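Protein-tyrosine-phosphatase PTP1 (Arabidopsis thaliana, PDB 6KRW) dephosphorylates phosphotyrosine on proteins, including the MAP kinase MPK6, and, in association with MKP1, represses salicylic acid and camalexin biosynthesis to modulate plant defence. Local coordinates at residues I95-S98 and S102-Q105; Q105-Q110 and I125-P130; W121-Q126 and P232-C237. All blocks are in the same frame, centred on the assembly; numbering follows the deposited sequence.

Contact 1: residues I95-S98 and S102-Q105; sequences IKTS and SISQ
CD1 of Ile-103 lies 3.4 Å from OG of Ser-98 and also meets the CB of that serine, while the CG2 branch lies between the two hydroxyls, nearer OG of Ser-98 than OG1 of Thr-97. Both branches thus lie against a small hydroxyl-bearing patch, and the anti chi2 of Ile-103 (170°) carries CD1 out to the serine. The patch is itself held together, because Thr-97 OG1 and Ser-98 OG share a hydrogen bond of 2.9 Å. Replacing Ile-103 by an alanine would remove both branches and would probably leave a gap against Ser-98 and Thr-97, their mutual hydrogen bond losing its apolar cover.

The two segments are arms of the loop between antiparallel neighbours 92-95 and 106-109, a hairpin connection whose pairing still holds at Ile-95 and Phe-106. Beyond that point no direct hydrogen bond joins the arms. Evidence for closure is a CA-H...O contact from Gln-105 CA to Ile-95 O (3.5 Å, 122° at the hydrogen) and two waters. One water accepts from Thr-97 N and donates to Ser-104 O, 2.9 Å each. The other accepts from Lys-96 NZ and donates to Gln-105 OE1, 2.8 Å each.

Fully extended, the lysine passes its CD 3.6 Å from Gln-105 OE1 before NZ forms a salt bridge with Glu-99. Farther out, helix 242-259 positions the arms: Asn-252 donates to Thr-97 OG1, Gln-255 accepts from Ser-104 N, and Arg-256 packs on Ile-103, Thr-97 and Ser-98. From helix 267-277, Gln-277 OE1 accepts the backbone N-H of Lys-96.

Contact 2: residues Q105-Q110 and I125-P130; sequences QFIATQ and IQQHCP
Ile-107 reaches across with one methyl, CD1, which meets CG of Gln-127 at 4.0 Å and SG of Cys-129, also at 4.0 Å. Seen from CD1 the two partners lie about 73° apart, so the methyl enters the angle between them instead of lying flat on either. The extended chi2 of Ile-107 (172°) makes this reach possible, for the CA atoms of Ile-107 and Cys-129 remain 8.8 Å apart. These contacts are apolar and of ordinary van der Waals length, and no hydrogen bond crosses; only 82 Å² is buried in total.

The thiol side is the buried one. Cys-129 and Ile-107 are both buried, and Cys-129 also rests on Ile-234. On the Gln-127 side the contact distances are the same, its methylene groups lying beside the methyl at about a right angle to the isoleucine chain, but the residue is partly exposed and a bend at chi2 (-57°) leaves its amide farther off, with CD 4.8 Å from Ile-107 CD1. The next residue, His-128, is exposed.

The turn at His-128 helps place both partners. His-128 is the first residue to leave helical geometry, with positive phi, in a Schellman motif that includes a backbone bond from His-128 N to Ile-125 O of 3.1 Å, while its ND1 is bound to Leu-230 O. The chain therefore turns sharply, and Gln-127 and Cys-129 both face Ile-107.

The arrangement belongs to a beta-alpha-beta crossover: strand 106-109 leads to helix 117-126, and the turn at Cys-129 leads into strand 131-134. Strand 233-236 lies between these two parallel strands, its Ile-233 and Val-235 bonded through the backbone to Ile-107.

Contact 3: residues W121-Q126 and P232-C237; sequences WEMVIQ and PIIVHC
OE2 of Glu-122 has two partners, Gln-126 NE2 and the hydroxyl of Tyr-186. The bond from Gln-126 NE2 spans 2.8 Å, is moderately bent at 144°, and reaches the anti lone pair of the carboxylate oxygen. Further bonds fix the same amide, from NE2 to Pro-80 O and from Asn-79 N to OE1, so its rotation is set on this outer face of the helix.

The inner face is apolar and meets the strand through Ile-234. Its CD1 presses against CG2 of Val-124 at 3.5 Å, tighter than the usual carbon-carbon contact, and the two side chains cross at about a right angle. Met-123 approaches the same methyl, its CE 4.3 Å from Ile-234 CD1. The methionine chain is extended as far as SD and then turns at chi3 (70°), which brings CE to the isoleucine. All three side chains are buried.

Farther along the strand, His-236 ND1 donates to Cys-237 O over 3.0 Å at 163°, in the carbonyl plane and close to the ring plane. Its NE2 is bonded to Tyr-150 OH. Helix 117-126 thus packs on the strand that ends in the HCX5R signature of protein tyrosine phosphatases, where Cys-237, the phosphocysteine nucleophile, opens the phosphate-binding loop.

Overall arrangement
The three contacts follow the sheet from its edge inward. Contact 1 closes the connection between strands 92-95 and 106-109; contact 2, centred about 12 Å away, uses the second of these strands and shares Gln-105 with contact 1. The centres of contacts 2 and 3 are only about 3 Å apart: contact 3 uses helix 117-126 itself and contact 2 the turn that follows it, facing adjacent parallel strands. Strand pairing joins them, with Val-235 N 2.9 Å from Ile-107 O. None of the touching residues is an annotated site residue: the side chain of Ile-95 is about 11 Å from that of Cys-237, and Ile-107 about 9 Å from Gly-240, which probably binds substrate; yet strand 233-236 runs directly into the nucleophile.

Contact 1: residues I95-S98 and S102-Q105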
ATOM      1  N   ILE A  95       3.533   0.189   7.885  1.00 14.85           N
ATOM      2  CA  ILE A  95       3.219  -1.242   7.832  1.00 14.82           C
ATOM      3  C   ILE A  95       4.524  -1.971   7.700  1.00 15.92           C
ATOM      4  O   ILE A  95       5.204  -1.859   6.675  1.00 17.02           O
ATOM      5  CB  ILE A  95       2.246  -1.583   6.687  1.00 15.43           C
ATOM      6  CG1 ILE A  95       1.062  -0.634   6.625  1.00 15.67           C
ATOM      7  CG2 ILE A  95       1.826  -3.035   6.768  1.00 17.89           C
ATOM      8  CD1 ILE A  95       0.195  -0.628   7.858  1.00 16.22           C
ATOM      9  N   LYS A  96       4.907  -2.708   8.741  1.00 17.44           N
ATOM     10  CA  LYS A  96       6.224  -3.357   8.810  1.00 18.01           C
ATOM     11  C   LYS A  96       6.045  -4.678   9.546  1.00 18.32           C
ATOM     12  O   LYS A  96       5.602  -4.660  10.688  1.00 22.42           O
ATOM     13  CB  LYS A  96       7.253  -2.436   9.462  1.00 21.96           C
ATOM     14  CG  LYS A  96       8.652  -3.000   9.580  1.00 27.00           C
ATOM     15  CD  LYS A  96       9.635  -2.011  10.167  1.00 26.34           C
ATOM     16  CE  LYS A  96      11.044  -2.561  10.171  1.00 30.05           C
ATOM     17  NZ  LYS A  96      12.017  -1.611  10.766  1.00 34.83           N
ATOM     18  N   THR A  97       6.426  -5.776   8.940  1.00 18.89           N
ATOM     19  CA  THR A  97       6.271  -7.118   9.529  1.00 23.15           C
ATOM     20  C   THR A  97       7.634  -7.649   9.978  1.00 26.22           C
ATOM     21  O   THR A  97       7.675  -8.528  10.809  1.00 31.75           O
ATOM     22  CB  THR A  97       5.632  -8.075   8.528  1.00 24.95           C
ATOM     23  OG1 THR A  97       6.529  -8.196   7.412  1.00 25.48           O
ATOM     24  CG2 THR A  97       4.280  -7.592   8.070  1.00 27.11           C
ATOM     25  N   SER A  98       8.713  -7.167   9.401  1.00 25.62           N
ATOM     26  CA  SER A  98      10.030  -7.842   9.479  1.00 29.04           C
ATOM     27  C   SER A  98      11.143  -6.803   9.451  1.00 35.41           C
ATOM     28  O   SER A  98      10.919  -5.703   8.960  1.00 35.56           O
ATOM     29  CB  SER A  98      10.268  -8.834   8.364  1.00 44.38           C
ATOM     30  OG  SER A  98       9.096  -9.486   7.893  1.00 43.73           O
ATOM     31  N   SER A 102      15.348  -7.890   2.681  1.00 35.80           N
ATOM     32  CA  SER A 102      14.627  -8.550   1.558  1.00 31.51           C
ATOM     33  C   SER A 102      13.119  -8.317   1.649  1.00 28.55           C
ATOM     34  O   SER A 102      12.419  -8.794   0.758  1.00 35.64           O
ATOM     35  CB  SER A 102      14.934 -10.025   1.514  1.00 45.90           C
ATOM     36  OG  SER A 102      16.332 -10.240   1.429  1.00 56.76           O
ATOM     37  N   ILE A 103      12.631  -7.664   2.713  1.00 28.05           N
ATOM     38  CA  ILE A 103      11.170  -7.485   2.939  1.00 23.54           C
ATOM     39  C   ILE A 103      10.860  -5.990   2.993  1.00 23.74           C
ATOM     40  O   ILE A 103      11.401  -5.297   3.865  1.00 25.82           O
ATOM     41  CB  ILE A 103      10.721  -8.264   4.184  1.00 23.99           C
ATOM     42  CG1 ILE A 103      11.117  -9.738   4.050  1.00 28.46           C
ATOM     43  CG2 ILE A 103       9.226  -8.074   4.377  1.00 23.38           C
ATOM     44  CD1 ILE A 103      10.956 -10.535   5.285  1.00 32.12           C
ATOM     45  N   SER A 104      10.045  -5.510   2.043  1.00 22.99           N
ATOM     46  CA  SER A 104       9.628  -4.096   1.968  1.00 21.44           C
ATOM     47  C   SER A 104       8.804  -3.715   3.201  1.00 19.46           C
ATOM     48  O   SER A 104       8.005  -4.542   3.702  1.00 21.56           O
ATOM     49  CB  SER A 104       8.802  -3.812   0.750  1.00 22.86           C
ATOM     50  OG  SER A 104       9.460  -4.268  -0.446  1.00 24.47           O
ATOM     51  N   GLN A 105       8.940  -2.458   3.579  1.00 19.98           N
ATOM     52  CA  GLN A 105       7.988  -1.817   4.488  1.00 18.47           C
ATOM     53  C   GLN A 105       7.120  -0.882   3.652  1.00 18.73           C
ATOM     54  O   GLN A 105       7.577  -0.415   2.553  1.00 21.78           O
ATOM     55  CB  GLN A 105       8.718  -1.119   5.630  1.00 22.33           C
ATOM     56  CG  GLN A 105       9.514   0.093   5.247  1.00 28.67           C
ATOM     57  CD  GLN A 105      10.359   0.628   6.378  1.00 33.09           C
ATOM     58  OE1 GLN A 105      10.039   0.438   7.575  1.00 30.54           O
ATOM     59  NE2 GLN A 105      11.423   1.337   6.010  1.00 34.21           N
TER
HETATM   60  O   HOH W   1      11.640   0.965   9.756  1.00 33.03           O
HETATM   61  O   HOH W   2       7.918  -5.244   6.517  1.00 34.83           O

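Contact 2: residues Q105-Q110 and I125-P130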
ATOM      1  N   GLN A 105       8.940  -2.458   3.579  1.00 19.98           N
ATOM      2  CA  GLN A 105       7.988  -1.817   4.488  1.00 18.47           C
ATOM      3  C   GLN A 105       7.120  -0.882   3.652  1.00 18.73           C
ATOM      4  O   GLN A 105       7.577  -0.415   2.553  1.00 21.78           O
ATOM      5  CB  GLN A 105       8.718  -1.119   5.630  1.00 22.33           C
ATOM      6  CG  GLN A 105       9.514   0.093   5.247  1.00 28.67           C
ATOM      7  CD  GLN A 105      10.359   0.628   6.378  1.00 33.09           C
ATOM      8  OE1 GLN A 105      10.039   0.438   7.575  1.00 30.54           O
ATOM      9  NE2 GLN A 105      11.423   1.337   6.010  1.00 34.21           N
ATOM     10  N   PHE A 106       5.923  -0.645   4.119  1.00 17.30           N
ATOM     11  CA  PHE A 106       4.953   0.218   3.422  1.00 17.34           C
ATOM     12  C   PHE A 106       4.541   1.386   4.281  1.00 16.90           C
ATOM     13  O   PHE A 106       4.512   1.310   5.519  1.00 18.60           O
ATOM     14  CB  PHE A 106       3.700  -0.542   3.003  1.00 17.47           C
ATOM     15  CG  PHE A 106       3.966  -1.892   2.412  1.00 17.04           C
ATOM     16  CD1 PHE A 106       4.015  -3.026   3.198  1.00 19.81           C
ATOM     17  CD2 PHE A 106       4.142  -2.044   1.040  1.00 19.92           C
ATOM     18  CE1 PHE A 106       4.259  -4.274   2.667  1.00 20.15           C
ATOM     19  CE2 PHE A 106       4.360  -3.298   0.495  1.00 21.05           C
ATOM     20  CZ  PHE A 106       4.421  -4.419   1.296  1.00 19.88           C
ATOM     21  N   ILE A 107       4.149   2.458   3.641  1.00 16.10           N
ATOM     22  CA  ILE A 107       3.302   3.512   4.214  1.00 15.93           C
ATOM     23  C   ILE A 107       1.914   3.387   3.624  1.00 17.11           C
ATOM     24  O   ILE A 107       1.752   3.642   2.402  1.00 18.60           O
ATOM     25  CB  ILE A 107       3.902   4.904   4.081  1.00 17.19           C
ATOM     26  CG1 ILE A 107       5.181   5.020   4.910  1.00 18.31           C
ATOM     27  CG2 ILE A 107       2.894   5.955   4.478  1.00 18.35           C
ATOM     28  CD1 ILE A 107       5.929   6.311   4.675  1.00 21.78           C
ATOM     29  N   ALA A 108       0.957   2.946   4.415  1.00 16.39           N
ATOM     30  CA  ALA A 108      -0.454   2.863   3.999  1.00 16.54           C
ATOM     31  C   ALA A 108      -1.091   4.192   4.304  1.00 17.83           C
ATOM     32  O   ALA A 108      -1.035   4.640   5.463  1.00 17.65           O
ATOM     33  CB  ALA A 108      -1.157   1.721   4.671  1.00 16.28           C
ATOM     34  N   THR A 109      -1.644   4.860   3.289  1.00 18.21           N
ATOM     35  CA  THR A 109      -2.157   6.221   3.497  1.00 19.13           C
ATOM     36  C   THR A 109      -3.440   6.421   2.684  1.00 18.62           C
ATOM     37  O   THR A 109      -3.729   5.605   1.807  1.00 20.50           O
ATOM     38  CB  THR A 109      -1.052   7.237   3.184  1.00 19.53           C
ATOM     39  OG1 THR A 109      -1.491   8.536   3.541  1.00 21.27           O
ATOM     40  CG2 THR A 109      -0.659   7.228   1.723  1.00 19.71           C
ATOM     41  N   GLN A 110      -4.207   7.435   3.007  1.00 20.68           N
ATOM     42  CA  GLN A 110      -5.444   7.774   2.275  1.00 21.01           C
ATOM     43  C   GLN A 110      -5.077   8.478   0.968  1.00 22.44           C
ATOM     44  O   GLN A 110      -3.960   8.946   0.817  1.00 23.60           O
ATOM     45  CB  GLN A 110      -6.319   8.687   3.125  1.00 22.16           C
ATOM     46  CG  GLN A 110      -5.714  10.058   3.307  1.00 22.45           C
ATOM     47  CD  GLN A 110      -6.488  10.944   4.245  1.00 23.92           C
ATOM     48  OE1 GLN A 110      -7.428  10.505   4.911  1.00 23.80           O
ATOM     49  NE2 GLN A 110      -6.128  12.217   4.232  1.00 24.21           N
ATOM     50  N   ILE A 125       9.224  13.075   0.510  1.00 28.74           N
ATOM     51  CA  ILE A 125      10.632  13.552   0.565  1.00 27.05           C
ATOM     52  C   ILE A 125      11.264  13.126   1.890  1.00 24.82           C
ATOM     53  O   ILE A 125      12.375  12.563   1.866  1.00 28.68           O
ATOM     54  CB  ILE A 125      10.685  15.071   0.356  1.00 30.46           C
ATOM     55  CG1 ILE A 125      10.174  15.430  -1.041  1.00 35.78           C
ATOM     56  CG2 ILE A 125      12.093  15.592   0.611  1.00 33.54           C
ATOM     57  CD1 ILE A 125      10.008  16.923  -1.257  1.00 37.75           C
ATOM     58  N   GLN A 126      10.589  13.386   3.013  1.00 27.27           N
ATOM     59  CA  GLN A 126      11.184  13.129   4.348  1.00 24.01           C
ATOM     60  C   GLN A 126      11.463  11.638   4.535  1.00 23.87           C
ATOM     61  O   GLN A 126      12.483  11.307   5.148  1.00 26.66           O
ATOM     62  CB  GLN A 126      10.249  13.641   5.437  1.00 26.09           C
ATOM     63  CG  GLN A 126      10.193  15.165   5.535  1.00 28.50           C
ATOM     64  CD  GLN A 126       9.438  15.635   6.754  1.00 27.16           C
ATOM     65  OE1 GLN A 126       8.985  14.823   7.567  1.00 27.55           O
ATOM     66  NE2 GLN A 126       9.301  16.947   6.878  1.00 30.62           N
ATOM     67  N   GLN A 127      10.603  10.771   4.004  1.00 23.78           N
ATOM     68  CA  GLN A 127      10.754   9.299   4.150  1.00 24.11           C
ATOM     69  C   GLN A 127      11.509   8.704   2.950  1.00 24.73           C
ATOM     70  O   GLN A 127      11.746   7.501   2.940  1.00 25.83           O
ATOM     71  CB  GLN A 127       9.373   8.677   4.297  1.00 23.52           C
ATOM     72  CG  GLN A 127       8.600   9.138   5.533  1.00 22.58           C
ATOM     73  CD  GLN A 127       9.343   8.880   6.816  1.00 21.23           C
ATOM     74  OE1 GLN A 127      10.085   7.904   6.918  1.00 25.28           O
ATOM     75  NE2 GLN A 127       9.146   9.771   7.788  1.00 23.37           N
ATOM     76  N   HIS A 128      11.899   9.531   1.982  1.00 25.39           N
ATOM     77  CA  HIS A 128      12.599   9.116   0.722  1.00 28.61           C
ATOM     78  C   HIS A 128      11.942   7.863   0.120  1.00 27.46           C
ATOM     79  O   HIS A 128      12.633   6.865  -0.180  1.00 27.06           O
ATOM     80  CB  HIS A 128      14.113   8.968   0.938  1.00 30.38           C
ATOM     81  CG  HIS A 128      14.536   8.068   2.047  1.00 28.30           C
ATOM     82  ND1 HIS A 128      14.598   6.703   1.896  1.00 30.81           N
ATOM     83  CD2 HIS A 128      14.857   8.320   3.336  1.00 29.49           C
ATOM     84  CE1 HIS A 128      14.945   6.145   3.049  1.00 33.77           C
ATOM     85  NE2 HIS A 128      15.139   7.117   3.934  1.00 33.63           N
ATOM     86  N   CYS A 129      10.629   7.927  -0.073  1.00 25.83           N
ATOM     87  CA  CYS A 129       9.851   6.787  -0.622  1.00 26.44           C
ATOM     88  C   CYS A 129      10.155   6.647  -2.103  1.00 28.61           C
ATOM     89  O   CYS A 129       9.953   7.601  -2.823  1.00 28.53           O
ATOM     90  CB  CYS A 129       8.357   7.006  -0.453  1.00 24.94           C
ATOM     91  SG  CYS A 129       7.882   7.158   1.290  0.89 24.78           S
ATOM     92  N   PRO A 130      10.663   5.493  -2.580  1.00 26.09           N
ATOM     93  CA  PRO A 130      10.995   5.362  -4.002  1.00 27.39           C
ATOM     94  C   PRO A 130       9.797   5.084  -4.925  1.00 29.83           C
ATOM     95  O   PRO A 130       9.932   5.269  -6.154  1.00 29.76           O
ATOM     96  CB  PRO A 130      11.967   4.178  -3.997  1.00 28.93           C
ATOM     97  CG  PRO A 130      11.507   3.332  -2.839  1.00 31.94           C
ATOM     98  CD  PRO A 130      11.150   4.357  -1.780  1.00 29.56           C
TER

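Contact 3: residues W121-Q126 and P232-C237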
ATOM      1  N   TRP A 121       3.462  15.165  -0.203  1.00 25.28           N
ATOM      2  CA  TRP A 121       4.777  15.227  -0.861  1.00 26.75           C
ATOM      3  C   TRP A 121       5.886  15.468   0.149  1.00 24.29           C
ATOM      4  O   TRP A 121       6.990  14.945  -0.075  1.00 27.55           O
ATOM      5  CB  TRP A 121       4.757  16.253  -1.995  1.00 29.94           C
ATOM      6  CG  TRP A 121       4.005  15.732  -3.177  1.00 28.83           C
ATOM      7  CD1 TRP A 121       2.837  16.211  -3.693  1.00 30.08           C
ATOM      8  CD2 TRP A 121       4.381  14.609  -3.983  1.00 28.62           C
ATOM      9  NE1 TRP A 121       2.462  15.467  -4.786  1.00 29.73           N
ATOM     10  CE2 TRP A 121       3.391  14.481  -4.988  1.00 30.27           C
ATOM     11  CE3 TRP A 121       5.456  13.708  -3.957  1.00 31.03           C
ATOM     12  CZ2 TRP A 121       3.455  13.474  -5.951  1.00 30.80           C
ATOM     13  CZ3 TRP A 121       5.516  12.714  -4.912  1.00 31.74           C
ATOM     14  CH2 TRP A 121       4.517  12.596  -5.883  1.00 32.27           C
ATOM     15  N   GLU A 122       5.600  16.218   1.223  1.00 28.90           N
ATOM     16  CA  GLU A 122       6.608  16.421   2.285  1.00 31.10           C
ATOM     17  C   GLU A 122       6.930  15.054   2.900  1.00 26.99           C
ATOM     18  O   GLU A 122       8.119  14.768   3.119  1.00 26.16           O
ATOM     19  CB  GLU A 122       6.077  17.384   3.330  1.00 31.08           C
ATOM     20  CG  GLU A 122       7.101  17.701   4.387  1.00 33.89           C
ATOM     21  CD  GLU A 122       8.212  18.640   3.971  1.00 38.62           C
ATOM     22  OE1 GLU A 122       7.970  19.471   3.109  1.00 45.80           O
ATOM     23  OE2 GLU A 122       9.308  18.575   4.571  1.00 47.25           O
ATOM     24  N   MET A 123       5.912  14.226   3.117  1.00 24.19           N
ATOM     25  CA  MET A 123       6.135  12.856   3.653  1.00 24.34           C
ATOM     26  C   MET A 123       7.002  12.050   2.671  1.00 21.98           C
ATOM     27  O   MET A 123       7.940  11.361   3.082  1.00 22.95           O
ATOM     28  CB  MET A 123       4.800  12.146   3.878  1.00 22.76           C
ATOM     29  CG  MET A 123       4.975  10.730   4.357  1.00 22.77           C
ATOM     30  SD  MET A 123       3.392   9.916   4.725  0.96 21.41           S
ATOM     31  CE  MET A 123       2.716   9.739   3.061  1.00 27.48           C
ATOM     32  N   VAL A 124       6.700  12.126   1.370  1.00 25.42           N
ATOM     33  CA  VAL A 124       7.479  11.377   0.340  1.00 25.95           C
ATOM     34  C   VAL A 124       8.954  11.777   0.437  1.00 23.53           C
ATOM     35  O   VAL A 124       9.828  10.892   0.402  1.00 27.28           O
ATOM     36  CB  VAL A 124       6.924  11.658  -1.067  1.00 27.15           C
ATOM     37  CG1 VAL A 124       7.847  11.115  -2.137  1.00 31.89           C
ATOM     38  CG2 VAL A 124       5.518  11.121  -1.224  1.00 31.51           C
ATOM     39  N   ILE A 125       9.224  13.075   0.510  1.00 28.74           N
ATOM     40  CA  ILE A 125      10.632  13.552   0.565  1.00 27.05           C
ATOM     41  C   ILE A 125      11.264  13.126   1.890  1.00 24.82           C
ATOM     42  O   ILE A 125      12.375  12.563   1.866  1.00 28.68           O
ATOM     43  CB  ILE A 125      10.685  15.071   0.356  1.00 30.46           C
ATOM     44  CG1 ILE A 125      10.174  15.430  -1.041  1.00 35.78           C
ATOM     45  CG2 ILE A 125      12.093  15.592   0.611  1.00 33.54           C
ATOM     46  CD1 ILE A 125      10.008  16.923  -1.257  1.00 37.75           C
ATOM     47  N   GLN A 126      10.589  13.386   3.013  1.00 27.27           N
ATOM     48  CA  GLN A 126      11.184  13.129   4.348  1.00 24.01           C
ATOM     49  C   GLN A 126      11.463  11.638   4.535  1.00 23.87           C
ATOM     50  O   GLN A 126      12.483  11.307   5.148  1.00 26.66           O
ATOM     51  CB  GLN A 126      10.249  13.641   5.437  1.00 26.09           C
ATOM     52  CG  GLN A 126      10.193  15.165   5.535  1.00 28.50           C
ATOM     53  CD  GLN A 126       9.438  15.635   6.754  1.00 27.16           C
ATOM     54  OE1 GLN A 126       8.985  14.823   7.567  1.00 27.55           O
ATOM     55  NE2 GLN A 126       9.301  16.947   6.878  1.00 30.62           N
ATOM     56  N   PRO A 232      10.368   3.178   2.386  1.00 24.04           N
ATOM     57  CA  PRO A 232       9.036   2.602   2.379  1.00 21.67           C
ATOM     58  C   PRO A 232       8.346   2.780   1.019  1.00 21.57           C
ATOM     59  O   PRO A 232       8.519   3.779   0.370  1.00 25.84           O
ATOM     60  CB  PRO A 232       8.273   3.353   3.484  1.00 22.88           C
ATOM     61  CG  PRO A 232       9.340   4.051   4.294  1.00 26.65           C
ATOM     62  CD  PRO A 232      10.483   4.304   3.319  1.00 24.62           C
ATOM     63  N   ILE A 233       7.561   1.781   0.647  0.50 21.56           N
ATOM     64  CA  ILE A 233       6.651   1.858  -0.529  0.50 20.69           C
ATOM     65  C   ILE A 233       5.339   2.469  -0.072  0.50 18.75           C
ATOM     66  O   ILE A 233       4.687   1.906   0.809  0.50 19.54           O
ATOM     67  CB  ILE A 233       6.426   0.473  -1.146  0.50 19.74           C
ATOM     68  CG1 ILE A 233       7.727  -0.075  -1.720  0.50 20.72           C
ATOM     69  CG2 ILE A 233       5.294   0.504  -2.158  0.50 20.35           C
ATOM     70  CD1 ILE A 233       7.643  -1.510  -2.117  0.50 22.14           C
ATOM     71  N   ILE A 234       4.977   3.605  -0.639  1.00 20.03           N
ATOM     72  CA  ILE A 234       3.652   4.189  -0.387  1.00 18.89           C
ATOM     73  C   ILE A 234       2.607   3.361  -1.100  1.00 20.14           C
ATOM     74  O   ILE A 234       2.768   3.103  -2.285  1.00 21.73           O
ATOM     75  CB  ILE A 234       3.610   5.675  -0.743  1.00 20.41           C
ATOM     76  CG1 ILE A 234       4.470   6.482   0.226  1.00 26.63           C
ATOM     77  CG2 ILE A 234       2.187   6.169  -0.748  1.00 23.66           C
ATOM     78  CD1 ILE A 234       4.712   7.913  -0.222  1.00 27.09           C
ATOM     79  N   VAL A 235       1.558   2.983  -0.414  1.00 18.69           N
ATOM     80  CA  VAL A 235       0.388   2.308  -1.017  1.00 17.54           C
ATOM     81  C   VAL A 235      -0.845   3.055  -0.596  1.00 17.83           C
ATOM     82  O   VAL A 235      -1.013   3.310   0.618  1.00 19.09           O
ATOM     83  CB  VAL A 235       0.285   0.814  -0.711  1.00 17.83           C
ATOM     84  CG1 VAL A 235      -0.844   0.177  -1.487  1.00 19.58           C
ATOM     85  CG2 VAL A 235       1.586   0.077  -0.929  1.00 20.22           C
ATOM     86  N   HIS A 236      -1.674   3.470  -1.553  1.00 19.54           N
ATOM     87  CA  HIS A 236      -2.894   4.196  -1.172  1.00 20.68           C
ATOM     88  C   HIS A 236      -4.030   3.847  -2.123  1.00 19.97           C
ATOM     89  O   HIS A 236      -3.778   3.511  -3.300  1.00 23.46           O
ATOM     90  CB  HIS A 236      -2.664   5.698  -1.091  1.00 20.90           C
ATOM     91  CG  HIS A 236      -2.677   6.430  -2.403  1.00 21.48           C
ATOM     92  ND1 HIS A 236      -3.853   6.904  -2.915  1.00 24.04           N
ATOM     93  CD2 HIS A 236      -1.678   6.866  -3.173  1.00 22.56           C
ATOM     94  CE1 HIS A 236      -3.585   7.551  -4.069  1.00 26.42           C
ATOM     95  NE2 HIS A 236      -2.240   7.526  -4.265  1.00 25.51           N
ATOM     96  N   CYS A 237      -5.238   3.955  -1.635  1.00 19.35           N
ATOM     97  CA  CYS A 237      -6.456   3.901  -2.469  1.00 23.36           C
ATOM     98  C   CYS A 237      -7.253   5.133  -2.063  1.00 24.06           C
ATOM     99  O   CYS A 237      -6.714   6.233  -2.167  1.00 25.65           O
ATOM    100  CB  CYS A 237      -7.186   2.563  -2.309  1.00 22.40           C
ATOM    101  SG  CYS A 237      -7.424   2.011  -0.598  0.98 23.07           S
TER